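Local coordinates for protein amidase, hydantoinase/carbamoylase family (Paraburkholderia phymatum, PDB 6C0D) that probably hydrolyses N-carbamoyl-L-amino acids as a homodimeric, zinc-dependent amidase of the peptidase M20 family, at residues V70-G75 with A129-E134; H89-P94 with D133-F138; S139-S144 with G364-A369. One frame throughout, in Å; residues are numbered along the deposited sequence.

Interaction 1: V70-G75 with A129-E134; sequences VGTVFG and ASWIDE
Phe-74 turns its ring edge to Trp-131, with CH2 of the indole lying near the plane of the phenyl ring, 3.9 Å from Phe-74 CE1. The two side chains run side by side in the same direction. One face of the indole is covered near its rim by the methyl of Ala-129, 3.4 Å above the plane, and this same CB lies 3.7 Å from Phe-74 CD1, so one methyl fills the angle between both rings. Thr-72 CG2 adds an oblique contact to the indole at CE3.

The backbones are antiparallel. Val-73 and Ser-130 form a hydrogen-bonded pair whose two bonds differ: Ser-130 N to Val-73 O is short (2.8 Å) and nearly straight at 171°, whereas Val-73 N to Ser-130 O is longer and more bent. Phe-74 and Ala-129 make the adjoining non-hydrogen-bonded pair. Past the strands a side chain takes over the pairing. Thr-72 OG1, anti to the carbonyl carbon (chi1 -74°), accepts the amide N of Ile-132 at 3.1 Å and 162°, while CG2 stays on the indole side. Ile-132 then packs over the loop at Val-70 and Gly-71, its CG2 3.8 Å from Val-70 CG2. The carbonyl O of Val-70 is buried here without a polar partner in the model.

Strand 73-76 lies between strands 64-67 and 125-130, antiparallel to both, and 125-130 pairs in parallel with 83-88. Helix 45-60 covers the Val-73 side through Arg-51, Leu-54 and Met-58; Trp-131 reaches Phe-147 and helix 368-372, its NE1 hydrogen-bonded to Tyr-192 OH.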
ATOM      1  N   VAL A  70      17.845 -30.564  19.170  1.00 38.53           N
ATOM      2  CA  VAL A  70      17.301 -29.429  18.432  1.00 37.17           C
ATOM      3  C   VAL A  70      17.339 -28.145  19.238  1.00 35.73           C
ATOM      4  O   VAL A  70      16.941 -27.090  18.721  1.00 35.25           O
ATOM      5  CB  VAL A  70      15.875 -29.705  17.919  1.00 34.73           C
ATOM      6  CG1 VAL A  70      15.897 -30.800  16.849  1.00 38.77           C
ATOM      7  CG2 VAL A  70      14.930 -30.078  19.069  1.00 36.40           C
ATOM      8  N   GLY A  71      17.838 -28.183  20.469  1.00 36.18           N
ATOM      9  CA  GLY A  71      17.898 -27.000  21.301  1.00 34.70           C
ATOM     10  C   GLY A  71      16.788 -26.877  22.321  1.00 31.46           C
ATOM     11  O   GLY A  71      16.730 -25.863  23.028  1.00 32.17           O
ATOM     12  N   THR A  72      15.901 -27.864  22.419  1.00 31.19           N
ATOM     13  CA  THR A  72      14.911 -27.854  23.486  1.00 28.94           C
ATOM     14  C   THR A  72      15.608 -28.089  24.822  1.00 28.14           C
ATOM     15  O   THR A  72      16.548 -28.884  24.913  1.00 29.78           O
ATOM     16  CB  THR A  72      13.853 -28.931  23.226  1.00 27.26           C
ATOM     17  OG1 THR A  72      12.992 -28.501  22.163  1.00 28.00           O
ATOM     18  CG2 THR A  72      13.024 -29.242  24.483  1.00 23.25           C
ATOM     19  N   VAL A  73      15.184 -27.370  25.857  1.00 26.25           N
ATOM     20  CA  VAL A  73      15.631 -27.675  27.212  1.00 26.40           C
ATOM     21  C   VAL A  73      14.546 -28.529  27.834  1.00 24.93           C
ATOM     22  O   VAL A  73      13.383 -28.104  27.904  1.00 24.25           O
ATOM     23  CB  VAL A  73      15.892 -26.413  28.054  1.00 27.72           C
ATOM     24  CG1 VAL A  73      16.704 -26.797  29.301  1.00 28.04           C
ATOM     25  CG2 VAL A  73      16.638 -25.370  27.247  1.00 26.87           C
ATOM     26  N   PHE A  74      14.907 -29.734  28.266  1.00 25.12           N
ATOM     27  CA  PHE A  74      13.932 -30.645  28.847  1.00 20.72           C
ATOM     28  C   PHE A  74      14.467 -31.178  30.166  1.00 26.44           C
ATOM     29  O   PHE A  74      15.565 -31.745  30.211  1.00 28.42           O
ATOM     30  CB  PHE A  74      13.602 -31.796  27.889  1.00 24.50           C
ATOM     31  CG  PHE A  74      12.312 -32.493  28.232  1.00 23.31           C
ATOM     32  CD1 PHE A  74      11.099 -32.000  27.767  1.00 23.30           C
ATOM     33  CD2 PHE A  74      12.309 -33.611  29.061  1.00 24.43           C
ATOM     34  CE1 PHE A  74       9.898 -32.627  28.106  1.00 21.24           C
ATOM     35  CE2 PHE A  74      11.107 -34.245  29.403  1.00 24.30           C
ATOM     36  CZ  PHE A  74       9.906 -33.747  28.927  1.00 22.31           C
ATOM     37  N   GLY A  75      13.689 -30.994  31.227  1.00 22.70           N
ATOM     38  CA  GLY A  75      14.013 -31.524  32.532  1.00 23.13           C
ATOM     39  C   GLY A  75      13.029 -32.625  32.868  1.00 20.19           C
ATOM     40  O   GLY A  75      11.850 -32.354  33.136  1.00 22.66           O
ATOM     41  N   ALA A 129       9.613 -28.153  30.230  1.00 18.76           N
ATOM     42  CA  ALA A 129      10.140 -28.002  28.875  1.00 21.46           C
ATOM     43  C   ALA A 129      10.217 -26.550  28.421  1.00 21.34           C
ATOM     44  O   ALA A 129       9.321 -25.748  28.709  1.00 19.96           O
ATOM     45  CB  ALA A 129       9.285 -28.765  27.857  1.00 22.29           C
ATOM     46  N   SER A 130      11.282 -26.235  27.675  1.00 22.25           N
ATOM     47  CA  SER A 130      11.334 -25.053  26.811  1.00 21.20           C
ATOM     48  C   SER A 130      11.528 -25.550  25.382  1.00 22.41           C
ATOM     49  O   SER A 130      12.646 -25.912  24.995  1.00 24.67           O
ATOM     50  CB  SER A 130      12.454 -24.092  27.215  1.00 25.14           C
ATOM     51  OG  SER A 130      12.567 -23.041  26.259  1.00 27.80           O
ATOM     52  N   TRP A 131      10.445 -25.580  24.603  1.00 22.62           N
ATOM     53  CA  TRP A 131      10.525 -26.067  23.228  1.00 24.10           C
ATOM     54  C   TRP A 131      11.259 -25.060  22.356  1.00 24.92           C
ATOM     55  O   TRP A 131      10.923 -23.873  22.360  1.00 28.60           O
ATOM     56  CB  TRP A 131       9.128 -26.296  22.655  1.00 24.66           C
ATOM     57  CG  TRP A 131       8.193 -27.017  23.570  1.00 22.25           C
ATOM     58  CD1 TRP A 131       7.059 -26.515  24.156  1.00 20.65           C
ATOM     59  CD2 TRP A 131       8.312 -28.372  24.021  1.00 20.94           C
ATOM     60  NE1 TRP A 131       6.457 -27.487  24.926  1.00 19.84           N
ATOM     61  CE2 TRP A 131       7.210 -28.631  24.869  1.00 20.77           C
ATOM     62  CE3 TRP A 131       9.242 -29.399  23.780  1.00 24.97           C
ATOM     63  CZ2 TRP A 131       7.008 -29.869  25.475  1.00 21.31           C
ATOM     64  CZ3 TRP A 131       9.051 -30.628  24.399  1.00 24.04           C
ATOM     65  CH2 TRP A 131       7.941 -30.853  25.234  1.00 20.61           C
ATOM     66  N   ILE A 132      12.233 -25.533  21.571  1.00 26.09           N
ATOM     67  CA  ILE A 132      13.023 -24.626  20.736  1.00 28.12           C
ATOM     68  C   ILE A 132      12.152 -24.021  19.636  1.00 31.05           C
ATOM     69  O   ILE A 132      11.268 -24.682  19.077  1.00 29.64           O
ATOM     70  CB  ILE A 132      14.244 -25.366  20.138  1.00 30.00           C
ATOM     71  CG1 ILE A 132      15.184 -24.404  19.396  1.00 32.32           C
ATOM     72  CG2 ILE A 132      13.799 -26.472  19.171  1.00 32.24           C
ATOM     73  CD1 ILE A 132      15.857 -23.381  20.300  1.00 32.14           C
ATOM     74  N   ASP A 133      12.392 -22.739  19.343  1.00 30.04           N
ATOM     75  CA  ASP A 133      11.929 -22.057  18.126  1.00 31.71           C
ATOM     76  C   ASP A 133      10.415 -22.114  17.922  1.00 30.74           C
ATOM     77  O   ASP A 133       9.923 -22.315  16.808  1.00 35.01           O
ATOM     78  CB  ASP A 133      12.651 -22.579  16.876  1.00 34.17           C
ATOM     79  CG  ASP A 133      12.826 -21.489  15.823  1.00 40.32           C
ATOM     80  OD1 ASP A 133      12.797 -20.301  16.220  1.00 36.46           O
ATOM     81  OD2 ASP A 133      12.980 -21.798  14.614  1.00 41.71           O
ATOM     82  N   GLU A 134       9.668 -21.850  18.989  1.00 28.67           N
ATOM     83  CA  GLU A 134       8.240 -21.618  18.807  1.00 30.36           C
ATOM     84  C   GLU A 134       7.999 -20.440  17.868  1.00 31.94           C
ATOM     85  O   GLU A 134       7.046 -20.451  17.084  1.00 35.74           O
ATOM     86  CB  GLU A 134       7.570 -21.378  20.161  1.00 29.17           C
ATOM     87  CG  GLU A 134       6.057 -21.270  20.123  1.00 34.20           C
ATOM     88  CD  GLU A 134       5.571 -19.875  19.768  1.00 36.31           C
ATOM     89  OE1 GLU A 134       6.366 -18.908  19.861  1.00 36.45           O
ATOM     90  OE2 GLU A 134       4.395 -19.751  19.369  1.00 35.99           O
TER

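Interaction 2: H89-P94 with D133-F138; sequences HSDTQP and DEEGTF. With ZN (zinc ion), chain B.
Neither segment is regular helix or strand: 133-138 opens with a type I beta turn from Asp-133 to Gly-136, and the loop 89-94 passes it with His-89 CA 6.2 Å from Glu-134 CA and the CA atoms of Asp-91/Asp-133 and of Gln-93/Glu-135 each 6.0 Å apart.

The carboxylate of Asp-91 grips the turn by its amides. OD2 takes the N-H of Glu-135 through its syn lone pair (3.1 Å, 158°), and OD1 receives a weak, bent bond from Glu-134 N. Water 1 also donates to OD2 and to Thr-92 O, and accepts from Thr-137 OG1, tying both loops together. Asp-133 OD1 lies 3.6 Å from Asp-91 OD2, a like-charge approach probably eased by the donors on each: Asp-133 receives the amides of Thr-137 and Phe-138 on the syn sides of its two oxygens.

The imidazole of His-89 is fixed in rotation at two points. ND1 donates to Asp-91 O almost in the ring plane (3.0 Å), and NE2 binds the zinc ion at 2.1 Å. Glu-134 lies over one ring face: its CB makes a CH-pi contact, 3.9 Å from the ring centroid, and its bend at chi2 (-84°) carries OE1 over the rim of the same ring, the carboxylate turned only 26° from the ring plane. Glu-135 crosses His-89 at about a right angle, Glu-135 OE2 3.3 Å from His-89 CE1; water 2 joins this OE2 to Gln-93 N.

Asp-100 and His-196, with two waters, complete the five-ligand shell of the zinc ion. Glu-135 is a predicted ligand of a second zinc, consistent with the two-metal centre of M20 hydrolases; His-89, Asp-100 and Glu-135 come from loops, His-196 from strand 189-198.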
ATOM      1  N   HIS A  89       7.931 -21.846  25.656  1.00 22.90           N
ATOM      2  CA  HIS A  89       9.150 -21.593  24.891  1.00 22.57           C
ATOM      3  C   HIS A  89       9.919 -20.451  25.541  1.00 25.63           C
ATOM      4  O   HIS A  89       9.343 -19.612  26.225  1.00 26.23           O
ATOM      5  CB  HIS A  89       8.825 -21.234  23.432  1.00 22.81           C
ATOM      6  CG  HIS A  89       7.962 -20.015  23.302  1.00 28.18           C
ATOM      7  ND1 HIS A  89       8.466 -18.772  22.977  1.00 30.66           N
ATOM      8  CD2 HIS A  89       6.629 -19.843  23.490  1.00 22.97           C
ATOM      9  CE1 HIS A  89       7.478 -17.891  22.945  1.00 27.25           C
ATOM     10  NE2 HIS A  89       6.354 -18.516  23.254  1.00 26.22           N
ATOM     11  N   SER A  90      11.231 -20.390  25.318  1.00 25.47           N
ATOM     12  CA  SER A  90      11.995 -19.262  25.836  1.00 24.84           C
ATOM     13  C   SER A  90      12.714 -18.475  24.748  1.00 28.62           C
ATOM     14  O   SER A  90      13.462 -17.542  25.074  1.00 29.83           O
ATOM     15  CB  SER A  90      12.997 -19.737  26.904  1.00 28.21           C
ATOM     16  OG  SER A  90      13.898 -20.700  26.365  1.00 29.41           O
ATOM     17  N   ASP A  91      12.509 -18.808  23.470  1.00 26.78           N
ATOM     18  CA  ASP A  91      12.995 -17.978  22.383  1.00 29.02           C
ATOM     19  C   ASP A  91      12.008 -16.844  22.128  1.00 34.64           C
ATOM     20  O   ASP A  91      10.828 -16.924  22.478  1.00 30.95           O
ATOM     21  CB  ASP A  91      13.198 -18.794  21.096  1.00 31.04           C
ATOM     22  CG  ASP A  91      11.879 -19.325  20.506  1.00 32.05           C
ATOM     23  OD1 ASP A  91      11.149 -20.069  21.196  1.00 30.65           O
ATOM     24  OD2 ASP A  91      11.574 -19.005  19.341  1.00 34.26           O
ATOM     25  N   THR A  92      12.499 -15.784  21.502  1.00 35.30           N
ATOM     26  CA  THR A  92      11.687 -14.611  21.230  1.00 41.18           C
ATOM     27  C   THR A  92      11.681 -14.311  19.740  1.00 45.72           C
ATOM     28  O   THR A  92      12.471 -14.850  18.958  1.00 44.41           O
ATOM     29  CB  THR A  92      12.208 -13.375  21.976  1.00 39.92           C
ATOM     30  OG1 THR A  92      13.428 -12.940  21.357  1.00 40.73           O
ATOM     31  CG2 THR A  92      12.451 -13.688  23.448  1.00 38.30           C
ATOM     32  N   GLN A  93      10.761 -13.435  19.362  1.00 44.22           N
ATOM     33  CA  GLN A  93      10.837 -12.718  18.102  1.00 51.95           C
ATOM     34  C   GLN A  93      11.856 -11.593  18.232  1.00 47.29           C
ATOM     35  O   GLN A  93      12.362 -11.331  19.325  1.00 48.04           O
ATOM     36  CB  GLN A  93       9.456 -12.187  17.741  1.00 59.27           C
ATOM     37  CG  GLN A  93       8.717 -13.074  16.782  1.00 72.49           C
ATOM     38  CD  GLN A  93       7.229 -12.903  16.898  1.00 83.94           C
ATOM     39  OE1 GLN A  93       6.749 -12.041  17.635  1.00 89.44           O
ATOM     40  NE2 GLN A  93       6.482 -13.732  16.181  1.00 89.81           N
ATOM     41  N   PRO A  94      12.197 -10.909  17.133  1.00 47.98           N
ATOM     42  CA  PRO A  94      13.129  -9.772  17.260  1.00 52.30           C
ATOM     43  C   PRO A  94      12.655  -8.698  18.227  1.00 57.08           C
ATOM     44  O   PRO A  94      13.485  -8.045  18.869  1.00 68.08           O
ATOM     45  CB  PRO A  94      13.226  -9.247  15.823  1.00 55.18           C
ATOM     46  CG  PRO A  94      13.007 -10.453  14.992  1.00 52.80           C
ATOM     47  CD  PRO A  94      11.972 -11.264  15.720  1.00 49.95           C
ATOM     48  N   ASP A 133      12.392 -22.739  19.343  1.00 30.04           N
ATOM     49  CA  ASP A 133      11.929 -22.057  18.126  1.00 31.71           C
ATOM     50  C   ASP A 133      10.415 -22.114  17.922  1.00 30.74           C
ATOM     51  O   ASP A 133       9.923 -22.315  16.808  1.00 35.01           O
ATOM     52  CB  ASP A 133      12.651 -22.579  16.876  1.00 34.17           C
ATOM     53  CG  ASP A 133      12.826 -21.489  15.823  1.00 40.32           C
ATOM     54  OD1 ASP A 133      12.797 -20.301  16.220  1.00 36.46           O
ATOM     55  OD2 ASP A 133      12.980 -21.798  14.614  1.00 41.71           O
ATOM     56  N   GLU A 134       9.668 -21.850  18.989  1.00 28.67           N
ATOM     57  CA  GLU A 134       8.240 -21.618  18.807  1.00 30.36           C
ATOM     58  C   GLU A 134       7.999 -20.440  17.868  1.00 31.94           C
ATOM     59  O   GLU A 134       7.046 -20.451  17.084  1.00 35.74           O
ATOM     60  CB  GLU A 134       7.570 -21.378  20.161  1.00 29.17           C
ATOM     61  CG  GLU A 134       6.057 -21.270  20.123  1.00 34.20           C
ATOM     62  CD  GLU A 134       5.571 -19.875  19.768  1.00 36.31           C
ATOM     63  OE1 GLU A 134       6.366 -18.908  19.861  1.00 36.45           O
ATOM     64  OE2 GLU A 134       4.395 -19.751  19.369  1.00 35.99           O
ATOM     65  N   GLU A 135       8.858 -19.419  17.927  1.00 37.02           N
ATOM     66  CA  GLU A 135       8.667 -18.201  17.147  1.00 37.41           C
ATOM     67  C   GLU A 135       9.129 -18.335  15.704  1.00 42.08           C
ATOM     68  O   GLU A 135       8.876 -17.428  14.905  1.00 39.43           O
ATOM     69  CB  GLU A 135       9.395 -17.027  17.818  1.00 33.04           C
ATOM     70  CG  GLU A 135       8.969 -16.793  19.278  1.00 36.62           C
ATOM     71  CD  GLU A 135       7.655 -16.031  19.400  1.00 48.64           C
ATOM     72  OE1 GLU A 135       6.975 -15.834  18.366  1.00 44.07           O
ATOM     73  OE2 GLU A 135       7.313 -15.616  20.534  1.00 45.68           O
ATOM     74  N   GLY A 136       9.798 -19.425  15.351  1.00 37.28           N
ATOM     75  CA  GLY A 136      10.152 -19.661  13.960  1.00 38.62           C
ATOM     76  C   GLY A 136      11.271 -18.801  13.412  1.00 43.48           C
ATOM     77  O   GLY A 136      11.169 -18.310  12.279  1.00 45.38           O
ATOM     78  N   THR A 137      12.342 -18.606  14.179  1.00 40.69           N
ATOM     79  CA  THR A 137      13.533 -17.989  13.603  1.00 43.36           C
ATOM     80  C   THR A 137      14.084 -18.853  12.474  1.00 52.83           C
ATOM     81  O   THR A 137      14.541 -18.335  11.447  1.00 48.58           O
ATOM     82  CB  THR A 137      14.584 -17.758  14.691  1.00 42.57           C
ATOM     83  OG1 THR A 137      14.081 -16.806  15.637  1.00 42.68           O
ATOM     84  CG2 THR A 137      15.878 -17.227  14.097  1.00 45.55           C
ATOM     85  N   PHE A 138      14.022 -20.174  12.637  1.00 44.45           N
ATOM     86  CA  PHE A 138      14.361 -21.124  11.582  1.00 46.50           C
ATOM     87  C   PHE A 138      13.140 -21.854  11.046  1.00 46.02           C
ATOM     88  O   PHE A 138      12.918 -21.884   9.833  1.00 48.45           O
ATOM     89  CB  PHE A 138      15.380 -22.151  12.096  1.00 46.10           C
ATOM     90  CG  PHE A 138      16.695 -21.555  12.505  1.00 49.75           C
ATOM     91  CD1 PHE A 138      17.721 -21.413  11.586  1.00 50.44           C
ATOM     92  CD2 PHE A 138      16.908 -21.152  13.814  1.00 47.09           C
ATOM     93  CE1 PHE A 138      18.934 -20.866  11.962  1.00 59.07           C
ATOM     94  CE2 PHE A 138      18.113 -20.605  14.198  1.00 46.88           C
ATOM     95  CZ  PHE A 138      19.130 -20.460  13.273  1.00 50.39           C
TER
HETATM   96 ZN    ZN B 501       4.505 -17.607  23.210  0.70 26.97          ZN
HETATM   97  O   HOH W   1      13.319 -17.277  18.087  1.00 36.01           O
HETATM   98  O   HOH W   2       8.590 -13.145  21.463  1.00 40.29           O
HETATM   99  O   HOH W   3       4.059 -16.695  21.361  1.00 35.17           O
HETATM  100  O   HOH W   4       3.402 -19.466  22.568  1.00 28.61           O

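Interaction 3: S139-S144 with G364-A369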
ATOM      1  N   SER A 139      12.331 -22.433  11.934  1.00 43.12           N
ATOM      2  CA  SER A 139      11.210 -23.280  11.539  1.00 42.63           C
ATOM      3  C   SER A 139      10.222 -23.309  12.695  1.00 39.45           C
ATOM      4  O   SER A 139      10.553 -23.816  13.772  1.00 37.43           O
ATOM      5  CB  SER A 139      11.694 -24.691  11.195  1.00 44.70           C
ATOM      6  OG  SER A 139      10.641 -25.508  10.721  1.00 46.81           O
ATOM      7  N   SER A 140       9.019 -22.776  12.478  1.00 39.22           N
ATOM      8  CA  SER A 140       8.079 -22.593  13.578  1.00 42.41           C
ATOM      9  C   SER A 140       7.706 -23.924  14.223  1.00 34.61           C
ATOM     10  O   SER A 140       7.482 -24.930  13.540  1.00 35.49           O
ATOM     11  CB  SER A 140       6.822 -21.871  13.091  1.00 46.93           C
ATOM     12  OG  SER A 140       7.113 -20.526  12.755  1.00 50.67           O
ATOM     13  N   PHE A 141       7.662 -23.910  15.554  1.00 32.18           N
ATOM     14  CA  PHE A 141       7.300 -25.058  16.401  1.00 31.33           C
ATOM     15  C   PHE A 141       8.260 -26.235  16.225  1.00 34.26           C
ATOM     16  O   PHE A 141       7.882 -27.389  16.441  1.00 31.71           O
ATOM     17  CB  PHE A 141       5.859 -25.520  16.155  1.00 31.43           C
ATOM     18  CG  PHE A 141       4.836 -24.413  16.220  1.00 31.03           C
ATOM     19  CD1 PHE A 141       4.506 -23.819  17.424  1.00 32.40           C
ATOM     20  CD2 PHE A 141       4.197 -23.979  15.064  1.00 39.64           C
ATOM     21  CE1 PHE A 141       3.557 -22.803  17.481  1.00 33.75           C
ATOM     22  CE2 PHE A 141       3.256 -22.959  15.109  1.00 37.34           C
ATOM     23  CZ  PHE A 141       2.935 -22.374  16.323  1.00 34.15           C
ATOM     24  N   LEU A 142       9.512 -25.951  15.850  1.00 32.33           N
ATOM     25  CA  LEU A 142      10.495 -27.017  15.681  1.00 33.20           C
ATOM     26  C   LEU A 142      10.547 -27.928  16.902  1.00 32.97           C
ATOM     27  O   LEU A 142      10.569 -29.157  16.773  1.00 31.29           O
ATOM     28  CB  LEU A 142      11.878 -26.418  15.407  1.00 34.92           C
ATOM     29  CG  LEU A 142      13.043 -27.412  15.322  1.00 40.04           C
ATOM     30  CD1 LEU A 142      12.914 -28.327  14.102  1.00 41.37           C
ATOM     31  CD2 LEU A 142      14.385 -26.687  15.311  1.00 37.52           C
ATOM     32  N   GLY A 143      10.524 -27.343  18.101  1.00 29.62           N
ATOM     33  CA  GLY A 143      10.703 -28.149  19.299  1.00 30.08           C
ATOM     34  C   GLY A 143       9.516 -29.046  19.602  1.00 32.23           C
ATOM     35  O   GLY A 143       9.679 -30.237  19.898  1.00 28.43           O
ATOM     36  N   SER A 144       8.304 -28.485  19.572  1.00 27.16           N
ATOM     37  CA  SER A 144       7.143 -29.317  19.883  1.00 27.38           C
ATOM     38  C   SER A 144       6.880 -30.333  18.773  1.00 27.72           C
ATOM     39  O   SER A 144       6.459 -31.459  19.061  1.00 28.66           O
ATOM     40  CB  SER A 144       5.907 -28.451  20.159  1.00 26.98           C
ATOM     41  OG  SER A 144       5.686 -27.490  19.137  1.00 26.60           O
ATOM     42  N   GLY A 364      -6.587 -16.758  20.752  1.00 22.31           N
ATOM     43  CA  GLY A 364      -6.555 -16.243  19.395  1.00 24.29           C
ATOM     44  C   GLY A 364      -5.215 -16.379  18.705  1.00 25.24           C
ATOM     45  O   GLY A 364      -5.111 -16.084  17.509  1.00 27.04           O
ATOM     46  N   ALA A 365      -4.190 -16.818  19.434  1.00 24.24           N
ATOM     47  CA  ALA A 365      -2.841 -16.970  18.902  1.00 28.50           C
ATOM     48  C   ALA A 365      -2.426 -18.437  18.941  1.00 24.17           C
ATOM     49  O   ALA A 365      -2.978 -19.225  19.703  1.00 24.21           O
ATOM     50  CB  ALA A 365      -1.830 -16.143  19.711  1.00 28.75           C
ATOM     51  N   SER A 366      -1.417 -18.779  18.144  1.00 25.34           N
ATOM     52  CA  SER A 366      -0.908 -20.142  18.107  0.54 24.68           C
ATOM     53  C   SER A 366       0.163 -20.349  19.179  1.00 31.35           C
ATOM     54  O   SER A 366       0.820 -19.410  19.628  1.00 25.10           O
ATOM     55  CB  SER A 366      -0.349 -20.468  16.717  0.54 30.02           C
ATOM     56  OG  SER A 366       0.631 -19.539  16.304  0.54 28.31           O
ATOM     57  N   HIS A 367       0.332 -21.607  19.585  1.00 23.04           N
ATOM     58  CA  HIS A 367       1.231 -21.987  20.674  1.00 22.03           C
ATOM     59  C   HIS A 367       1.695 -23.417  20.449  1.00 25.60           C
ATOM     60  O   HIS A 367       1.063 -24.173  19.715  1.00 25.33           O
ATOM     61  CB  HIS A 367       0.557 -21.927  22.054  1.00 20.17           C
ATOM     62  CG  HIS A 367      -0.031 -20.591  22.379  1.00 25.79           C
ATOM     63  ND1 HIS A 367       0.749 -19.508  22.722  1.00 28.54           N
ATOM     64  CD2 HIS A 367      -1.315 -20.157  22.398  1.00 24.66           C
ATOM     65  CE1 HIS A 367      -0.029 -18.460  22.934  1.00 30.49           C
ATOM     66  NE2 HIS A 367      -1.286 -18.828  22.754  1.00 24.23           N
ATOM     67  N   ASP A 368       2.800 -23.783  21.105  1.00 22.19           N
ATOM     68  CA  ASP A 368       3.242 -25.179  21.090  1.00 24.36           C
ATOM     69  C   ASP A 368       2.126 -26.136  21.504  1.00 24.81           C
ATOM     70  O   ASP A 368       2.078 -27.275  21.025  1.00 25.54           O
ATOM     71  CB  ASP A 368       4.440 -25.367  22.021  1.00 23.77           C
ATOM     72  CG  ASP A 368       5.699 -24.726  21.469  1.00 23.59           C
ATOM     73  OD1 ASP A 368       6.096 -25.086  20.349  1.00 25.43           O
ATOM     74  OD2 ASP A 368       6.268 -23.850  22.155  1.00 26.45           O
ATOM     75  N   ALA A 369       1.224 -25.697  22.383  1.00 19.39           N
ATOM     76  CA  ALA A 369       0.144 -26.572  22.838  1.00 21.18           C
ATOM     77  C   ALA A 369      -0.720 -27.064  21.682  1.00 20.45           C
ATOM     78  O   ALA A 369      -1.324 -28.138  21.776  1.00 22.26           O
ATOM     79  CB  ALA A 369      -0.733 -25.844  23.860  1.00 19.62           C
TER
HETATM   80  O   HOH W   5       8.571 -25.471  19.384  1.00 27.49           O
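Phe-141 has CG anti to its carbonyl carbon (chi1 -51°), which sends the ring across to 366-368, while Ser-144 holds OG between backbone N and carbonyl carbon (chi1 51°), facing the carboxylate of Asp-368. The backbone of Phe-141 itself has a positive phi, as the third residue of a type II turn from Ser-139 to Leu-142, and it occupies the N-cap position of helix 142-148.

The one direct hydrogen bond between the segments runs from Ser-144 OG to Asp-368 OD1 at 2.7 Å, reaching that oxygen on its anti side and somewhat out of the carboxylate plane. Water 5 donates to the same OD1 of Asp-368, also at 2.7 Å, and accepts from Ser-144 N. A hydroxyl and a bridging water therefore both donate to this buried oxygen.

Phe-141 meets the other segment with its rim. Asp-368 OD1 lies near the ring plane, 3.6 Å from Phe-141 CD1, and the carboxylate stands almost upright to the ring, the planes 82° apart. Ser-366 OG, in one of its two conformers and so less certainly, is likewise at the edge, near CZ. Between them Phe-141 CE1 rests obliquely on the backbone of His-367, 3.6 Å from its carbonyl carbon C. Gln-370 and Val-371 of helix 368-372 extend the packing around the phenyl group.

Here the start of helix 142-148 is joined to the segment leading into helix 368-372, beside the zinc site: Asp-368 packs near His-89, and the His-367 ring meets that of His-196. A HEPES molecule, probably from the crystallisation liquor, is hydrogen-bonded to Ser-366 N, which suggests that this segment faces a site able to take up a small molecule near the metal centre of this M20-family enzyme.

Interactions 1 and 2 share Asp-133 and Glu-134, their centres 10 Å apart, and Ser-130 OG is probably hydrogen-bonded to Ser-90 OG at 2.7 Å. The chain from strand 125-130 thus runs from the sheet in interaction 1 to the metal loop in interaction 2. Interaction 3 follows: Asp-133 OD2 lies 2.8 Å from Ser-139 N, and Ile-132 O lies 2.9 Å from Gly-143 N, both probable hydrogen bonds. Asp-368 OD2 packs against both other contacts, 3.3 Å from Glu-134 CG and 3.4 Å from Trp-131 CD1. The zinc ion is held directly within interaction 2. The nearest side-chain atom of Trp-131 is about 9 Å from the zinc ion. For His-367 the nearest side-chain atom is about 4 Å from the zinc ion.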